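Trafficking protein particle complex subunit 3 (Naegleria fowleri, PDB 6AQ3) probably acts in vesicle tethering as a subunit of the TRAPP complex, and carries a covalently attached palmitoyl chain. Local coordinates at residues C82-K86 / V181-Y186; I147-I151 / E163-K167. All blocks are in the same frame, centred on the assembly; numbering follows the deposited sequence.

Contact 1 of 2, residues C82-K86 / V181-Y186. With PLM (palmitic acid), chain N; EDO (1,2-ethanediol), chain O.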
ATOM      1  N   CYS C  82     -18.353 -10.295 -18.689  1.00 93.96           N
ATOM      2  CA  CYS C  82     -17.138 -11.074 -18.526  1.00 83.37           C
ATOM      3  C   CYS C  82     -17.310 -12.455 -19.142  1.00 76.45           C
ATOM      4  O   CYS C  82     -16.712 -13.425 -18.681  1.00 76.13           O
ATOM      5  CB  CYS C  82     -16.815 -11.219 -17.042  1.00 84.94           C
ATOM      6  SG  CYS C  82     -16.456  -9.677 -16.206  1.00 92.62           S
ATOM      7  N   ARG C  83     -18.074 -12.546 -20.230  1.00 68.55           N
ATOM      8  CA  ARG C  83     -18.314 -13.851 -20.829  1.00 79.87           C
ATOM      9  C   ARG C  83     -17.127 -14.301 -21.666  1.00 84.53           C
ATOM     10  O   ARG C  83     -16.776 -15.487 -21.663  1.00 89.89           O
ATOM     11  CB  ARG C  83     -19.564 -13.802 -21.717  1.00 79.98           C
ATOM     12  CG  ARG C  83     -20.041 -15.166 -22.175  1.00 91.70           C
ATOM     13  CD  ARG C  83     -21.129 -15.078 -23.232  1.00 96.66           C
ATOM     14  NE  ARG C  83     -20.560 -14.880 -24.566  1.00103.40           N
ATOM     15  CZ  ARG C  83     -20.447 -13.701 -25.170  1.00107.59           C
ATOM     16  NH1 ARG C  83     -19.922 -13.635 -26.384  1.00109.27           N
ATOM     17  NH2 ARG C  83     -20.837 -12.588 -24.554  1.00107.32           N
ATOM     18  N   GLU C  84     -16.491 -13.378 -22.379  1.00 76.95           N
ATOM     19  CA  GLU C  84     -15.392 -13.734 -23.257  1.00 76.67           C
ATOM     20  C   GLU C  84     -14.097 -13.085 -22.784  1.00 68.00           C
ATOM     21  O   GLU C  84     -14.086 -11.938 -22.326  1.00 58.98           O
ATOM     22  CB  GLU C  84     -15.691 -13.328 -24.705  1.00 78.28           C
ATOM     23  CG  GLU C  84     -16.701 -14.240 -25.394  1.00 89.66           C
ATOM     24  CD  GLU C  84     -16.042 -15.485 -25.965  1.00 99.61           C
ATOM     25  OE1 GLU C  84     -15.067 -15.341 -26.733  1.00103.12           O
ATOM     26  OE2 GLU C  84     -16.473 -16.610 -25.621  1.00104.00           O
ATOM     27  N   PHE C  85     -13.002 -13.826 -22.983  1.00 66.78           N
ATOM     28  CA  PHE C  85     -11.665 -13.374 -22.610  1.00 63.89           C
ATOM     29  C   PHE C  85     -11.306 -12.080 -23.323  1.00 74.58           C
ATOM     30  O   PHE C  85     -10.642 -11.211 -22.748  1.00 79.50           O
ATOM     31  CB  PHE C  85     -10.642 -14.463 -22.934  1.00 60.91           C
ATOM     32  CG  PHE C  85      -9.194 -14.038 -22.725  1.00 65.44           C
ATOM     33  CD1 PHE C  85      -8.639 -13.958 -21.452  1.00 56.67           C
ATOM     34  CD2 PHE C  85      -8.398 -13.716 -23.816  1.00 64.92           C
ATOM     35  CE1 PHE C  85      -7.316 -13.576 -21.272  1.00 59.27           C
ATOM     36  CE2 PHE C  85      -7.083 -13.337 -23.648  1.00 60.66           C
ATOM     37  CZ  PHE C  85      -6.538 -13.265 -22.371  1.00 62.87           C
ATOM     38  N   LYS C  86     -11.677 -11.967 -24.599  1.00 77.41           N
ATOM     39  CA  LYS C  86     -11.415 -10.746 -25.353  1.00 79.63           C
ATOM     40  C   LYS C  86     -12.012  -9.520 -24.667  1.00 68.74           C
ATOM     41  O   LYS C  86     -11.459  -8.426 -24.783  1.00 61.90           O
ATOM     42  CB  LYS C  86     -11.972 -10.881 -26.776  1.00 85.12           C
ATOM     43  N   VAL C 181      -1.287 -10.966 -21.311  1.00 50.59           N
ATOM     44  CA  VAL C 181      -2.376 -11.737 -20.716  1.00 48.88           C
ATOM     45  C   VAL C 181      -2.762 -12.824 -21.707  1.00 53.30           C
ATOM     46  O   VAL C 181      -3.165 -12.511 -22.833  1.00 52.02           O
ATOM     47  CB  VAL C 181      -3.598 -10.860 -20.383  1.00 48.41           C
ATOM     48  CG1 VAL C 181      -4.622 -11.670 -19.629  1.00 40.79           C
ATOM     49  CG2 VAL C 181      -3.178  -9.609 -19.564  1.00 46.49           C
ATOM     50  N   ARG C 182      -2.666 -14.092 -21.284  1.00 59.02           N
ATOM     51  CA  ARG C 182      -2.941 -15.250 -22.135  1.00 68.41           C
ATOM     52  C   ARG C 182      -3.966 -16.172 -21.483  1.00 64.38           C
ATOM     53  O   ARG C 182      -3.837 -16.521 -20.306  1.00 55.93           O
ATOM     54  CB  ARG C 182      -1.648 -16.010 -22.438  1.00 74.55           C
ATOM     55  CG  ARG C 182      -0.667 -15.136 -23.210  1.00 84.29           C
ATOM     56  CD  ARG C 182       0.654 -15.796 -23.558  1.00 87.91           C
ATOM     57  NE  ARG C 182       1.501 -15.963 -22.377  1.00 87.08           N
ATOM     58  CZ  ARG C 182       1.711 -17.116 -21.749  1.00 80.95           C
ATOM     59  NH1 ARG C 182       1.139 -18.238 -22.195  1.00 69.85           N
ATOM     60  NH2 ARG C 182       2.511 -17.140 -20.682  1.00 71.96           N
ATOM     61  N   LEU C 183      -4.994 -16.545 -22.250  1.00 63.91           N
ATOM     62  CA  LEU C 183      -6.019 -17.469 -21.774  1.00 66.18           C
ATOM     63  C   LEU C 183      -5.552 -18.923 -21.873  1.00 67.46           C
ATOM     64  O   LEU C 183      -5.143 -19.384 -22.944  1.00 71.27           O
ATOM     65  CB  LEU C 183      -7.305 -17.295 -22.580  1.00 64.54           C
ATOM     66  CG  LEU C 183      -8.362 -18.356 -22.280  1.00 56.12           C
ATOM     67  CD1 LEU C 183      -8.953 -18.066 -20.908  1.00 54.74           C
ATOM     68  CD2 LEU C 183      -9.458 -18.392 -23.342  1.00 59.19           C
ATOM     69  N   LYS C 184      -5.626 -19.646 -20.757  1.00 65.12           N
ATOM     70  CA  LYS C 184      -5.294 -21.069 -20.692  1.00 70.61           C
ATOM     71  C   LYS C 184      -6.522 -21.960 -20.793  1.00 79.97           C
ATOM     72  O   LYS C 184      -6.532 -22.917 -21.571  1.00 87.16           O
ATOM     73  CB  LYS C 184      -4.523 -21.364 -19.399  1.00 73.78           C
ATOM     74  CG  LYS C 184      -3.083 -20.894 -19.450  1.00 75.42           C
ATOM     75  CD  LYS C 184      -2.446 -21.615 -20.641  1.00 83.17           C
ATOM     76  CE  LYS C 184      -1.158 -21.011 -21.134  1.00 85.95           C
ATOM     77  NZ  LYS C 184      -0.658 -21.883 -22.239  1.00 90.11           N
ATOM     78  N   GLU C 185      -7.574 -21.643 -20.050  1.00 74.34           N
ATOM     79  CA  GLU C 185      -8.810 -22.387 -20.195  1.00 75.07           C
ATOM     80  C   GLU C 185      -9.925 -21.620 -19.516  1.00 77.53           C
ATOM     81  O   GLU C 185      -9.700 -20.916 -18.525  1.00 78.05           O
ATOM     82  CB  GLU C 185      -8.721 -23.807 -19.614  1.00 87.88           C
ATOM     83  CG  GLU C 185      -8.700 -23.889 -18.102  1.00 96.69           C
ATOM     84  CD  GLU C 185      -8.574 -25.316 -17.596  1.00111.99           C
ATOM     85  OE1 GLU C 185      -8.707 -26.266 -18.402  1.00118.92           O
ATOM     86  OE2 GLU C 185      -8.312 -25.483 -16.388  1.00115.96           O
ATOM     87  N   TYR C 186     -11.129 -21.774 -20.065  1.00 78.59           N
ATOM     88  CA  TYR C 186     -12.335 -21.329 -19.397  1.00 77.54           C
ATOM     89  C   TYR C 186     -12.684 -22.364 -18.339  1.00 77.68           C
ATOM     90  O   TYR C 186     -12.653 -23.566 -18.609  1.00 79.58           O
ATOM     91  CB  TYR C 186     -13.478 -21.194 -20.397  1.00 80.21           C
ATOM     92  CG  TYR C 186     -13.356 -20.022 -21.341  1.00 78.00           C
ATOM     93  CD1 TYR C 186     -13.503 -18.717 -20.881  1.00 67.59           C
ATOM     94  CD2 TYR C 186     -13.156 -20.222 -22.702  1.00 75.52           C
ATOM     95  CE1 TYR C 186     -13.432 -17.646 -21.743  1.00 68.69           C
ATOM     96  CE2 TYR C 186     -13.077 -19.155 -23.575  1.00 76.61           C
ATOM     97  CZ  TYR C 186     -13.220 -17.865 -23.088  1.00 77.14           C
ATOM     98  OH  TYR C 186     -13.150 -16.791 -23.952  1.00 72.59           O
TER
HETATM   99  C1  PLM N 201     -14.710  -9.405 -16.572  1.00 58.48           C
HETATM  100  O2  PLM N 201     -14.004 -10.128 -17.331  1.00 65.25           O
HETATM  101  C2  PLM N 201     -14.098  -8.114 -15.799  1.00 63.08           C
HETATM  102  C3  PLM N 201     -12.564  -7.959 -15.732  1.00 70.22           C
HETATM  103  C4  PLM N 201     -11.974  -8.071 -14.313  1.00 73.94           C
HETATM  104  C5  PLM N 201     -11.233  -6.808 -13.799  1.00 73.53           C
HETATM  105  C6  PLM N 201     -10.091  -7.118 -12.800  1.00 75.52           C
HETATM  106  C7  PLM N 201      -9.393  -5.877 -12.188  1.00 74.48           C
HETATM  107  C8  PLM N 201      -7.848  -5.888 -12.314  1.00 69.29           C
HETATM  108  C9  PLM N 201      -7.153  -4.781 -11.485  1.00 69.48           C
HETATM  109  CA  PLM N 201      -5.752  -4.345 -12.016  1.00 69.24           C
HETATM  110  CB  PLM N 201      -5.042  -3.283 -11.140  1.00 64.03           C
HETATM  111  CC  PLM N 201      -3.984  -3.869 -10.171  1.00 65.89           C
HETATM  112  CD  PLM N 201      -3.721  -2.987  -8.930  1.00 67.31           C
HETATM  113  CE  PLM N 201      -2.339  -3.196  -8.260  1.00 66.57           C
HETATM  114  CF  PLM N 201      -2.295  -2.700  -6.794  1.00 64.39           C
HETATM  115  CG  PLM N 201      -0.876  -2.475  -6.241  1.00 63.23           C
HETATM  116  C1  EDO O 202     -11.809 -14.718 -27.087  1.00 76.47           C
HETATM  117  O1  EDO O 202     -12.476 -14.068 -25.994  1.00 74.16           O
HETATM  118  C2  EDO O 202     -11.104 -15.990 -26.624  1.00 76.45           C
HETATM  119  O2  EDO O 202     -12.053 -16.885 -26.035  1.00 78.50           O

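Contact 2 of 2, residues I147-I151 / E163-K167. With PLM (palmitic acid), chain N.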
ATOM      1  N   ILE C 147       0.840  -6.503  -9.993  1.00 49.54           N
ATOM      2  CA  ILE C 147      -0.254  -6.247 -10.933  1.00 47.29           C
ATOM      3  C   ILE C 147      -0.644  -7.518 -11.680  1.00 50.42           C
ATOM      4  O   ILE C 147      -1.832  -7.780 -11.911  1.00 56.35           O
ATOM      5  CB  ILE C 147       0.120  -5.109 -11.911  1.00 46.14           C
ATOM      6  CG1 ILE C 147       0.372  -3.799 -11.148  1.00 44.75           C
ATOM      7  CG2 ILE C 147      -1.004  -4.874 -12.950  1.00 34.34           C
ATOM      8  CD1 ILE C 147       0.758  -2.638 -12.041  1.00 40.81           C
ATOM      9  N   CYS C 148       0.339  -8.321 -12.085  1.00 48.41           N
ATOM     10  CA  CYS C 148       0.016  -9.535 -12.823  1.00 47.28           C
ATOM     11  C   CYS C 148      -0.825 -10.489 -11.984  1.00 56.70           C
ATOM     12  O   CYS C 148      -1.783 -11.097 -12.489  1.00 61.30           O
ATOM     13  CB  CYS C 148       1.297 -10.220 -13.289  1.00 44.63           C
ATOM     14  SG  CYS C 148       2.219  -9.233 -14.472  1.00 51.24           S
ATOM     15  N   GLY C 149      -0.493 -10.616 -10.698  1.00 50.33           N
ATOM     16  CA  GLY C 149      -1.252 -11.504  -9.830  1.00 47.04           C
ATOM     17  C   GLY C 149      -2.675 -11.035  -9.633  1.00 49.91           C
ATOM     18  O   GLY C 149      -3.611 -11.846  -9.619  1.00 56.14           O
ATOM     19  N   VAL C 150      -2.863  -9.720  -9.487  1.00 46.91           N
ATOM     20  CA  VAL C 150      -4.213  -9.177  -9.348  1.00 51.00           C
ATOM     21  C   VAL C 150      -5.068  -9.557 -10.549  1.00 47.87           C
ATOM     22  O   VAL C 150      -6.235  -9.942 -10.405  1.00 46.60           O
ATOM     23  CB  VAL C 150      -4.146  -7.653  -9.133  1.00 44.87           C
ATOM     24  CG1 VAL C 150      -5.552  -7.043  -9.053  1.00 47.20           C
ATOM     25  CG2 VAL C 150      -3.412  -7.376  -7.829  1.00 46.01           C
ATOM     26  N   ILE C 151      -4.485  -9.472 -11.749  1.00 49.02           N
ATOM     27  CA  ILE C 151      -5.183  -9.814 -12.986  1.00 43.64           C
ATOM     28  C   ILE C 151      -5.545 -11.290 -12.999  1.00 50.53           C
ATOM     29  O   ILE C 151      -6.690 -11.662 -13.297  1.00 51.82           O
ATOM     30  CB  ILE C 151      -4.319  -9.418 -14.197  1.00 47.98           C
ATOM     31  CG1 ILE C 151      -4.286  -7.881 -14.321  1.00 47.02           C
ATOM     32  CG2 ILE C 151      -4.766 -10.149 -15.485  1.00 39.23           C
ATOM     33  CD1 ILE C 151      -3.357  -7.355 -15.387  1.00 41.31           C
ATOM     34  N   GLU C 163      -2.615 -16.839 -17.739  1.00 54.85           N
ATOM     35  CA  GLU C 163      -1.234 -16.550 -17.387  1.00 55.30           C
ATOM     36  C   GLU C 163      -0.966 -15.090 -17.747  1.00 54.04           C
ATOM     37  O   GLU C 163      -1.368 -14.616 -18.818  1.00 62.80           O
ATOM     38  CB  GLU C 163      -0.276 -17.493 -18.118  1.00 66.89           C
ATOM     39  CG  GLU C 163      -0.190 -18.881 -17.481  1.00 73.41           C
ATOM     40  CD  GLU C 163       0.623 -19.872 -18.305  1.00 78.21           C
ATOM     41  OE1 GLU C 163       0.442 -21.089 -18.125  1.00 80.22           O
ATOM     42  OE2 GLU C 163       1.402 -19.443 -19.173  1.00 83.52           O
ATOM     43  N   CYS C 164      -0.327 -14.366 -16.840  1.00 50.17           N
ATOM     44  CA  CYS C 164      -0.146 -12.925 -16.978  1.00 48.08           C
ATOM     45  C   CYS C 164       1.244 -12.550 -16.479  1.00 47.98           C
ATOM     46  O   CYS C 164       1.546 -12.741 -15.293  1.00 43.11           O
ATOM     47  CB  CYS C 164      -1.227 -12.175 -16.198  1.00 52.74           C
ATOM     48  SG  CYS C 164      -1.080 -10.400 -16.323  1.00 58.39           S
ATOM     49  N   GLU C 165       2.089 -12.029 -17.376  1.00 46.13           N
ATOM     50  CA  GLU C 165       3.474 -11.723 -17.037  1.00 52.21           C
ATOM     51  C   GLU C 165       3.913 -10.396 -17.640  1.00 58.04           C
ATOM     52  O   GLU C 165       3.399  -9.950 -18.672  1.00 52.94           O
ATOM     53  CB  GLU C 165       4.443 -12.820 -17.496  1.00 56.28           C
ATOM     54  CG  GLU C 165       4.414 -13.087 -19.004  1.00 73.88           C
ATOM     55  CD  GLU C 165       3.371 -14.133 -19.410  1.00 89.28           C
ATOM     56  OE1 GLU C 165       2.854 -14.839 -18.513  1.00 89.02           O
ATOM     57  OE2 GLU C 165       3.073 -14.262 -20.627  1.00 95.73           O
ATOM     58  N   TYR C 166       4.872  -9.768 -16.962  1.00 64.29           N
ATOM     59  CA  TYR C 166       5.501  -8.557 -17.465  1.00 58.67           C
ATOM     60  C   TYR C 166       6.447  -8.904 -18.612  1.00 56.20           C
ATOM     61  O   TYR C 166       7.152  -9.917 -18.578  1.00 52.30           O
ATOM     62  CB  TYR C 166       6.279  -7.853 -16.343  1.00 54.02           C
ATOM     63  CG  TYR C 166       5.654  -6.561 -15.860  1.00 46.24           C
ATOM     64  CD1 TYR C 166       5.825  -5.367 -16.573  1.00 47.26           C
ATOM     65  CD2 TYR C 166       4.895  -6.531 -14.682  1.00 45.56           C
ATOM     66  CE1 TYR C 166       5.244  -4.172 -16.142  1.00 37.74           C
ATOM     67  CE2 TYR C 166       4.301  -5.343 -14.229  1.00 40.31           C
ATOM     68  CZ  TYR C 166       4.484  -4.177 -14.962  1.00 42.69           C
ATOM     69  OH  TYR C 166       3.907  -3.024 -14.504  1.00 50.41           O
ATOM     70  N   LYS C 167       6.451  -8.068 -19.635  1.00 52.55           N
ATOM     71  CA  LYS C 167       7.399  -8.207 -20.727  1.00 58.64           C
ATOM     72  C   LYS C 167       8.329  -7.013 -20.874  1.00 59.05           C
ATOM     73  O   LYS C 167       9.485  -7.194 -21.262  1.00 58.94           O
ATOM     74  CB  LYS C 167       6.650  -8.445 -22.050  1.00 67.15           C
ATOM     75  CG  LYS C 167       5.690  -9.634 -22.003  1.00 64.77           C
ATOM     76  CD  LYS C 167       6.276 -10.885 -22.654  1.00 73.78           C
ATOM     77  CE  LYS C 167       6.754 -11.905 -21.617  1.00 79.78           C
ATOM     78  NZ  LYS C 167       7.235 -13.171 -22.251  1.00 85.86           N
TER
HETATM   79  C1  PLM N 201     -14.710  -9.405 -16.572  1.00 58.48           C
HETATM   80  O2  PLM N 201     -14.004 -10.128 -17.331  1.00 65.25           O
HETATM   81  C2  PLM N 201     -14.098  -8.114 -15.799  1.00 63.08           C
HETATM   82  C3  PLM N 201     -12.564  -7.959 -15.732  1.00 70.22           C
HETATM   83  C4  PLM N 201     -11.974  -8.071 -14.313  1.00 73.94           C
HETATM   84  C5  PLM N 201     -11.233  -6.808 -13.799  1.00 73.53           C
HETATM   85  C6  PLM N 201     -10.091  -7.118 -12.800  1.00 75.52           C
HETATM   86  C7  PLM N 201      -9.393  -5.877 -12.188  1.00 74.48           C
HETATM   87  C8  PLM N 201      -7.848  -5.888 -12.314  1.00 69.29           C
HETATM   88  C9  PLM N 201      -7.153  -4.781 -11.485  1.00 69.48           C
HETATM   89  CA  PLM N 201      -5.752  -4.345 -12.016  1.00 69.24           C
HETATM   90  CB  PLM N 201      -5.042  -3.283 -11.140  1.00 64.03           C
HETATM   91  CC  PLM N 201      -3.984  -3.869 -10.171  1.00 65.89           C
HETATM   92  CD  PLM N 201      -3.721  -2.987  -8.930  1.00 67.31           C
HETATM   93  CE  PLM N 201      -2.339  -3.196  -8.260  1.00 66.57           C
HETATM   94  CF  PLM N 201      -2.295  -2.700  -6.794  1.00 64.39           C
HETATM   95  CG  PLM N 201      -0.876  -2.475  -6.241  1.00 63.23           C

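Contact 1 of 2, residues C82-K86 / V181-Y186
F85 and Y186 meet twice, once through a bond to the backbone and once through the side chain, and the F85 side chain can be traced outward from there. Its CB lies 3.6 Å from Y186 OH, the hydroxyl that also accepts the F85 N-H; N to OH is 3.1 Å and the angle at the hydrogen, 169°, makes this bond nearly straight. CG stands anti to the backbone N (chi1 174°), which carries the ring toward strand 181-186. L183 CB then sits over one ring face, 3.7 Å from the F85 centroid and 9° off the normal, a CH-pi contact. Farther out, CE1 meets V181 CG1 at 3.7 Å. At the tip, CZ comes within 3.5 Å of V181 O, which lies at the ring edge near its plane. Y117, on the adjoining strand, also meets this ring. L183 works in two directions: its CD2 lies 3.7 Å above the Y186 ring plane, offset toward the rim. A 1,2-ethanediol, probably from the crystallisation liquor, sits beside Y186, with O1 accepting the K86 N-H and donating to E84 OE1. At the start of the same segment, C82 SG is bonded to palmitoyl C1 at 1.8 Å, a thioester: the acylated cysteine characteristic of the TRAPPC3 (Bet3) family.

Contact 2 of 2, residues I147-I151 / E163-K167
The Y166 ring receives C148 SG obliquely: the sulfur is 4.9 Å from the ring centroid and 57° off the normal, so this sulfur-aromatic contact belongs neither to a face nor to an edge. The nearest ring atom is CD2, 3.8 Å from C148 SG. At the far end of the same ring OH approaches I147 CD1, the two side chains crossing at a slant, while the ring of Y142, nearly parallel to that of Y166, meets it from outside the two segments. The flat peptide group joining E165 to Y166 is touched by the same cysteine, C148 SG being 3.7 Å from Y166 N. C148 is therefore wedged against backbone and ring together, and the fit is close, since its CB stands 3.2 Å from C164 O. In fold terms, strand 160-168, which follows helix 146-157 in the chain, runs back along it; the segment axes approach to 7.5 Å at 160°, almost antiparallel, in the mixed alpha-beta layer construction of the TRAPP component family. From the strand, C164 answers C148: its SG is anti to the backbone N (chi1 180°), a setting that directs the sulfur at the helix, where it touches I151 CG2 at 3.8 Å and also I151 CD1. The two sulfurs, C148 SG and C164 SG, are 4.0 Å apart, well beyond disulfide length, and pack as neighbouring apolar groups. E165 turns from the helix, and its OE2 forms a salt bridge with R182 on the next strand. V150, on a different side of the helix, meets the palmitoyl chain instead, its CG1 lying 3.7 Å from palmitoyl C9.

Overall arrangement
Contact 2 is buried, about 5 Å from the chain centre, whereas contact 1, about 16 Å out, is only partly buried. The chemistry follows: contact 2 is sulfur, aliphatic and aromatic packing; contact 1 keeps a buried apolar part at F85 and V181 but adds a tyrosine hydroxyl bond and a bound 1,2-ethanediol at its outer end. Both use neighbouring antiparallel strands of one sheet, 160-168 and 177-186, and their centres lie about 14 Å apart. R182 of contact 1 joins them through a salt bridge, NH2 to E163 OE2 at 3.0 Å; V181 CG2 packs on C164 SG. The palmitoyl group links them too, bonded to C82 in contact 1 and touched partway along by I147 and V150 of contact 2.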